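Bse634I restriction endonuclease (Geobacillus stearothermophilus, PDB 1KNV) is a type II restriction endonuclease of the PDDEXK clan that probably cleaves DNA at a specific recognition sequence with the help of a divalent metal ion. Local coordinates at residues Arg23-His35 / Ala70-Met82. Sequence-based numbering, arbitrary orientation.
Sequences RIKPFNALIELYH and AFSNTRGTWFEVM
The indole of Trp78 reaches from helix 68-93 to the first turn of helix 26-33, where its NE1 donates a hydrogen bond of 2.7 Å to Pro26 O. That oxygen lies practically in the indole plane, at the ring edge. It also accepts the helical bond from Leu30 N, which arrives from the opposite face of the carbonyl plane, so two donors grip one oxygen. Proline suits the first turn, where a backbone N-H would find no acceptor within the helix, and its CB can rest against Thr74 CG2 (3.8 Å). Packing is tight around the tryptophan: Leu30 CG meets Trp78 CD1 at 3.5 Å, and Ala29, small enough to let the six-membered ring come close, places CB 3.7 Å from Trp78 CZ2. With CG anti to its carbonyl carbon (chi1 -75°) and CD1 extended beyond it (chi2 171°), Leu30 meets Val81 CG1 tip to tip through CD1. Replacing Trp78 with alanine is likely to leave a gap beside Ala29 and Leu30 and to deprive Pro26 O of its second donor.

At the other end, Ile24 lays CD1 over one face of the Phe71 ring, a CH-pi contact 3.9 Å from the centroid; the same CD1 sits more loosely against Ala70 CB (4.4 Å). Thr74 OG1 bonds back to Ala70 O (2.9 Å), which satisfies the hydroxyl beside this apolar neighbour. On a more solvent-facing side, the side chains of Phe27 and Thr77 cross at about a right angle, Thr77 CG2 lying 3.6 Å from Phe27 CE2.

The axes of segments 26-33 and 70-82 cross at -56°. Helix 43-60 packs on Trp78 and Met82 through Leu50, helix 169-176 meets Phe27 and Val81 through Leu176, and strand 19-24, paired with strand 11-16, leads through Lys25, the N-cap residue, into helix 26-33.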
loop_
_atom_site.group_PDB
_atom_site.type_symbol
_atom_site.label_atom_id
_atom_site.label_comp_id
_atom_site.label_asym_id
_atom_site.label_seq_id
_atom_site.Cartn_x
_atom_site.Cartn_y
_atom_site.Cartn_z
ATOM N N ARG B 23 -26.021 42.784 23.082
ATOM C CA ARG B 23 -25.120 41.648 22.887
ATOM C C ARG B 23 -24.748 41.037 24.233
ATOM O O ARG B 23 -24.506 41.753 25.201
ATOM C CB ARG B 23 -23.831 42.086 22.181
ATOM C CG ARG B 23 -22.949 42.979 23.037
ATOM C CD ARG B 23 -21.498 42.985 22.580
ATOM N NE ARG B 23 -21.116 44.232 21.922
ATOM C CZ ARG B 23 -21.301 44.487 20.631
ATOM N NH1 ARG B 23 -21.869 43.581 19.839
ATOM N NH2 ARG B 23 -20.910 45.654 20.126
ATOM N N ILE B 24 -24.705 39.714 24.300
ATOM C CA ILE B 24 -24.323 39.062 25.542
ATOM C C ILE B 24 -22.799 39.049 25.627
ATOM O O ILE B 24 -22.115 38.961 24.610
ATOM C CB ILE B 24 -24.826 37.615 25.600
ATOM C CG1 ILE B 24 -26.352 37.598 25.520
ATOM C CG2 ILE B 24 -24.326 36.941 26.873
ATOM C CD1 ILE B 24 -26.937 36.209 25.490
ATOM N N LYS B 25 -22.271 39.155 26.838
ATOM C CA LYS B 25 -20.829 39.137 27.049
ATOM C C LYS B 25 -20.551 37.873 27.864
ATOM O O LYS B 25 -20.476 37.920 29.093
ATOM C CB LYS B 25 -20.396 40.389 27.818
ATOM C CG LYS B 25 -20.819 41.694 27.159
ATOM C CD LYS B 25 -20.299 41.786 25.737
ATOM C CE LYS B 25 -18.786 41.868 25.720
ATOM N NZ LYS B 25 -18.331 43.038 26.509
ATOM N N PRO B 26 -20.396 36.727 27.180
ATOM C CA PRO B 26 -20.139 35.426 27.808
ATOM C C PRO B 26 -19.018 35.374 28.821
ATOM O O PRO B 26 -19.149 34.745 29.862
ATOM C CB PRO B 26 -19.887 34.504 26.615
ATOM C CG PRO B 26 -19.343 35.432 25.577
ATOM C CD PRO B 26 -20.234 36.635 25.719
ATOM N N PHE B 27 -17.919 36.047 28.522
ATOM C CA PHE B 27 -16.768 36.033 29.409
ATOM C C PHE B 27 -16.979 36.808 30.698
ATOM O O PHE B 27 -16.478 36.409 31.749
ATOM C CB PHE B 27 -15.547 36.537 28.642
ATOM C CG PHE B 27 -15.268 35.747 27.392
ATOM C CD1 PHE B 27 -15.045 36.386 26.181
ATOM C CD2 PHE B 27 -15.258 34.352 27.424
ATOM C CE1 PHE B 27 -14.815 35.648 25.014
ATOM C CE2 PHE B 27 -15.031 33.607 26.268
ATOM C CZ PHE B 27 -14.809 34.256 25.061
ATOM N N ASN B 28 -17.720 37.909 30.632
ATOM C CA ASN B 28 -17.988 38.683 31.839
ATOM C C ASN B 28 -18.959 37.901 32.713
ATOM O O ASN B 28 -18.915 37.986 33.939
ATOM C CB ASN B 28 -18.575 40.057 31.504
ATOM C CG ASN B 28 -17.628 40.908 30.676
ATOM O OD1 ASN B 28 -16.406 40.864 30.854
ATOM N ND2 ASN B 28 -18.192 41.702 29.774
ATOM N N ALA B 29 -19.832 37.131 32.074
ATOM C CA ALA B 29 -20.794 36.326 32.806
ATOM C C ALA B 29 -20.025 35.303 33.628
ATOM O O ALA B 29 -20.332 35.082 34.802
ATOM C CB ALA B 29 -21.738 35.616 31.841
ATOM N N LEU B 30 -19.018 34.690 33.006
ATOM C CA LEU B 30 -18.199 33.673 33.668
ATOM C C LEU B 30 -17.444 34.220 34.866
ATOM O O LEU B 30 -17.476 33.640 35.951
ATOM C CB LEU B 30 -17.200 33.070 32.681
ATOM C CG LEU B 30 -17.768 32.083 31.667
ATOM C CD1 LEU B 30 -16.716 31.756 30.645
ATOM C CD2 LEU B 30 -18.224 30.829 32.370
ATOM N N ILE B 31 -16.756 35.332 34.659
ATOM C CA ILE B 31 -15.981 35.954 35.720
ATOM C C ILE B 31 -16.871 36.369 36.887
ATOM O O ILE B 31 -16.563 36.087 38.046
ATOM C CB ILE B 31 -15.229 37.179 35.183
ATOM C CG1 ILE B 31 -14.346 36.758 34.010
ATOM C CG2 ILE B 31 -14.387 37.796 36.283
ATOM C CD1 ILE B 31 -13.617 37.893 33.380
ATOM N N GLU B 32 -17.976 37.035 36.564
ATOM C CA GLU B 32 -18.929 37.497 37.562
ATOM C C GLU B 32 -19.482 36.355 38.398
ATOM O O GLU B 32 -19.766 36.539 39.578
ATOM C CB GLU B 32 -20.088 38.254 36.884
ATOM C CG GLU B 32 -19.777 39.725 36.600
ATOM C CD GLU B 32 -20.828 40.376 35.716
ATOM O OE1 GLU B 32 -22.005 39.963 35.803
ATOM O OE2 GLU B 32 -20.470 41.298 34.950
ATOM N N LEU B 33 -19.632 35.181 37.801
ATOM C CA LEU B 33 -20.185 34.060 38.550
ATOM C C LEU B 33 -19.119 33.090 39.060
ATOM O O LEU B 33 -19.434 32.146 39.780
ATOM C CB LEU B 33 -21.202 33.300 37.715
ATOM C CG LEU B 33 -22.458 34.032 37.296
ATOM C CD1 LEU B 33 -23.375 33.100 36.523
ATOM C CD2 LEU B 33 -23.114 34.531 38.546
ATOM N N TYR B 34 -17.855 33.335 38.721
ATOM C CA TYR B 34 -16.783 32.465 39.197
ATOM C C TYR B 34 -15.566 33.215 39.739
ATOM O O TYR B 34 -14.426 32.932 39.379
ATOM C CB TYR B 34 -16.362 31.481 38.107
ATOM C CG TYR B 34 -17.501 30.587 37.658
ATOM C CD1 TYR B 34 -18.282 30.920 36.559
ATOM C CD2 TYR B 34 -17.819 29.434 38.358
ATOM C CE1 TYR B 34 -19.357 30.125 36.170
ATOM C CE2 TYR B 34 -18.892 28.639 37.980
ATOM C CZ TYR B 34 -19.650 28.997 36.887
ATOM O OH TYR B 34 -20.721 28.220 36.507
ATOM N N HIS B 35 -15.832 34.157 40.636
ATOM C CA HIS B 35 -14.790 34.944 41.274
ATOM C C HIS B 35 -14.027 34.109 42.285
ATOM O O HIS B 35 -12.896 34.442 42.619
ATOM C CB HIS B 35 -15.387 36.140 42.026
ATOM C CG HIS B 35 -15.584 37.362 41.184
ATOM N ND1 HIS B 35 -16.747 37.609 40.483
ATOM C CD2 HIS B 35 -14.778 38.427 40.958
ATOM C CE1 HIS B 35 -16.649 38.774 39.866
ATOM N NE2 HIS B 35 -15.463 39.292 40.138
ATOM N N ALA B 70 -29.056 33.703 20.195
ATOM C CA ALA B 70 -27.990 34.400 20.910
ATOM C C ALA B 70 -27.576 33.598 22.135
ATOM O O ALA B 70 -26.386 33.497 22.449
ATOM C CB ALA B 70 -28.458 35.792 21.329
ATOM N N PHE B 71 -28.566 33.024 22.818
ATOM C CA PHE B 71 -28.309 32.220 24.008
ATOM C C PHE B 71 -27.692 30.863 23.687
ATOM O O PHE B 71 -26.761 30.437 24.365
ATOM C CB PHE B 71 -29.599 32.026 24.826
ATOM C CG PHE B 71 -29.925 33.190 25.732
ATOM C CD1 PHE B 71 -31.034 33.997 25.489
ATOM C CD2 PHE B 71 -29.095 33.501 26.807
ATOM C CE1 PHE B 71 -31.307 35.095 26.299
ATOM C CE2 PHE B 71 -29.363 34.595 27.620
ATOM C CZ PHE B 71 -30.472 35.394 27.364
ATOM N N SER B 72 -28.205 30.186 22.662
ATOM C CA SER B 72 -27.673 28.885 22.279
ATOM C C SER B 72 -26.208 29.039 21.914
ATOM O O SER B 72 -25.396 28.153 22.175
ATOM C CB SER B 72 -28.428 28.316 21.081
ATOM O OG SER B 72 -28.001 26.988 20.818
ATOM N N ASN B 73 -25.874 30.169 21.303
ATOM C CA ASN B 73 -24.495 30.443 20.919
ATOM C C ASN B 73 -23.636 30.735 22.141
ATOM O O ASN B 73 -22.504 30.270 22.234
ATOM C CB ASN B 73 -24.430 31.639 19.970
ATOM C CG ASN B 73 -24.956 31.318 18.588
ATOM O OD1 ASN B 73 -25.058 32.201 17.742
ATOM N ND2 ASN B 73 -25.288 30.049 18.347
ATOM N N THR B 74 -24.167 31.515 23.075
ATOM C CA THR B 74 -23.416 31.848 24.273
ATOM C C THR B 74 -23.114 30.609 25.112
ATOM O O THR B 74 -22.031 30.495 25.671
ATOM C CB THR B 74 -24.160 32.888 25.116
ATOM O OG1 THR B 74 -24.260 34.112 24.375
ATOM C CG2 THR B 74 -23.418 33.152 26.402
ATOM N N ARG B 75 -24.059 29.678 25.200
ATOM C CA ARG B 75 -23.824 28.453 25.962
ATOM C C ARG B 75 -22.652 27.671 25.357
ATOM O O ARG B 75 -21.893 27.006 26.074
ATOM C CB ARG B 75 -25.069 27.567 25.961
ATOM C CG ARG B 75 -26.218 28.073 26.796
ATOM C CD ARG B 75 -27.431 27.180 26.600
ATOM N NE ARG B 75 -27.301 25.853 27.203
ATOM C CZ ARG B 75 -27.649 25.567 28.454
ATOM N NH1 ARG B 75 -28.139 26.512 29.244
ATOM N NH2 ARG B 75 -27.545 24.327 28.909
ATOM N N GLY B 76 -22.519 27.744 24.034
ATOM C CA GLY B 76 -21.432 27.059 23.352
ATOM C C GLY B 76 -20.106 27.670 23.762
ATOM O O GLY B 76 -19.159 26.956 24.086
ATOM N N THR B 77 -20.035 28.998 23.756
ATOM C CA THR B 77 -18.820 29.695 24.156
ATOM C C THR B 77 -18.476 29.370 25.602
ATOM O O THR B 77 -17.302 29.241 25.956
ATOM C CB THR B 77 -18.986 31.191 24.021
ATOM O OG1 THR B 77 -19.204 31.515 22.644
ATOM C CG2 THR B 77 -17.747 31.909 24.530
ATOM N N TRP B 78 -19.503 29.245 26.442
ATOM C CA TRP B 78 -19.289 28.909 27.843
ATOM C C TRP B 78 -18.784 27.471 27.943
ATOM O O TRP B 78 -17.853 27.181 28.695
ATOM C CB TRP B 78 -20.586 29.054 28.655
ATOM C CG TRP B 78 -20.985 30.475 28.933
ATOM C CD1 TRP B 78 -20.150 31.547 29.115
ATOM C CD2 TRP B 78 -22.314 30.971 29.102
ATOM N NE1 TRP B 78 -20.881 32.676 29.385
ATOM C CE2 TRP B 78 -22.212 32.351 29.383
ATOM C CE3 TRP B 78 -23.586 30.384 29.041
ATOM C CZ2 TRP B 78 -23.333 33.150 29.604
ATOM C CZ3 TRP B 78 -24.699 31.178 29.259
ATOM C CH2 TRP B 78 -24.566 32.548 29.537
ATOM N N PHE B 79 -19.397 26.572 27.181
ATOM C CA PHE B 79 -18.989 25.176 27.203
ATOM C C PHE B 79 -17.530 25.037 26.788
ATOM O O PHE B 79 -16.785 24.247 27.364
ATOM C CB PHE B 79 -19.858 24.361 26.261
ATOM C CG PHE B 79 -19.513 22.914 26.245
ATOM C CD1 PHE B 79 -19.731 22.130 27.371
ATOM C CD2 PHE B 79 -18.961 22.331 25.110
ATOM C CE1 PHE B 79 -19.408 20.778 27.371
ATOM C CE2 PHE B 79 -18.631 20.982 25.094
ATOM C CZ PHE B 79 -18.857 20.202 26.230
ATOM N N GLU B 80 -17.137 25.806 25.776
ATOM C CA GLU B 80 -15.773 25.803 25.267
ATOM C C GLU B 80 -14.813 26.233 26.363
ATOM O O GLU B 80 -13.728 25.658 26.516
ATOM C CB GLU B 80 -15.653 26.760 24.071
ATOM C CG GLU B 80 -16.114 26.172 22.732
ATOM C CD GLU B 80 -16.473 27.238 21.697
ATOM O OE1 GLU B 80 -15.771 28.266 21.631
ATOM O OE2 GLU B 80 -17.448 27.045 20.936
ATOM N N VAL B 81 -15.208 27.251 27.126
ATOM C CA VAL B 81 -14.369 27.738 28.217
ATOM C C VAL B 81 -14.280 26.673 29.307
ATOM O O VAL B 81 -13.209 26.435 29.865
ATOM C CB VAL B 81 -14.921 29.048 28.828
ATOM C CG1 VAL B 81 -14.095 29.446 30.043
ATOM C CG2 VAL B 81 -14.882 30.155 27.793
ATOM N N MET B 82 -15.406 26.022 29.595
ATOM C CA MET B 82 -15.446 24.976 30.620
ATOM C C MET B 82 -14.520 23.812 30.288
ATOM O O MET B 82 -13.763 23.338 31.143
ATOM C CB MET B 82 -16.879 24.476 30.796
ATOM C CG MET B 82 -17.763 25.497 31.484
ATOM S SD MET B 82 -19.479 25.013 31.596
ATOM C CE MET B 82 -20.155 26.487 32.404
#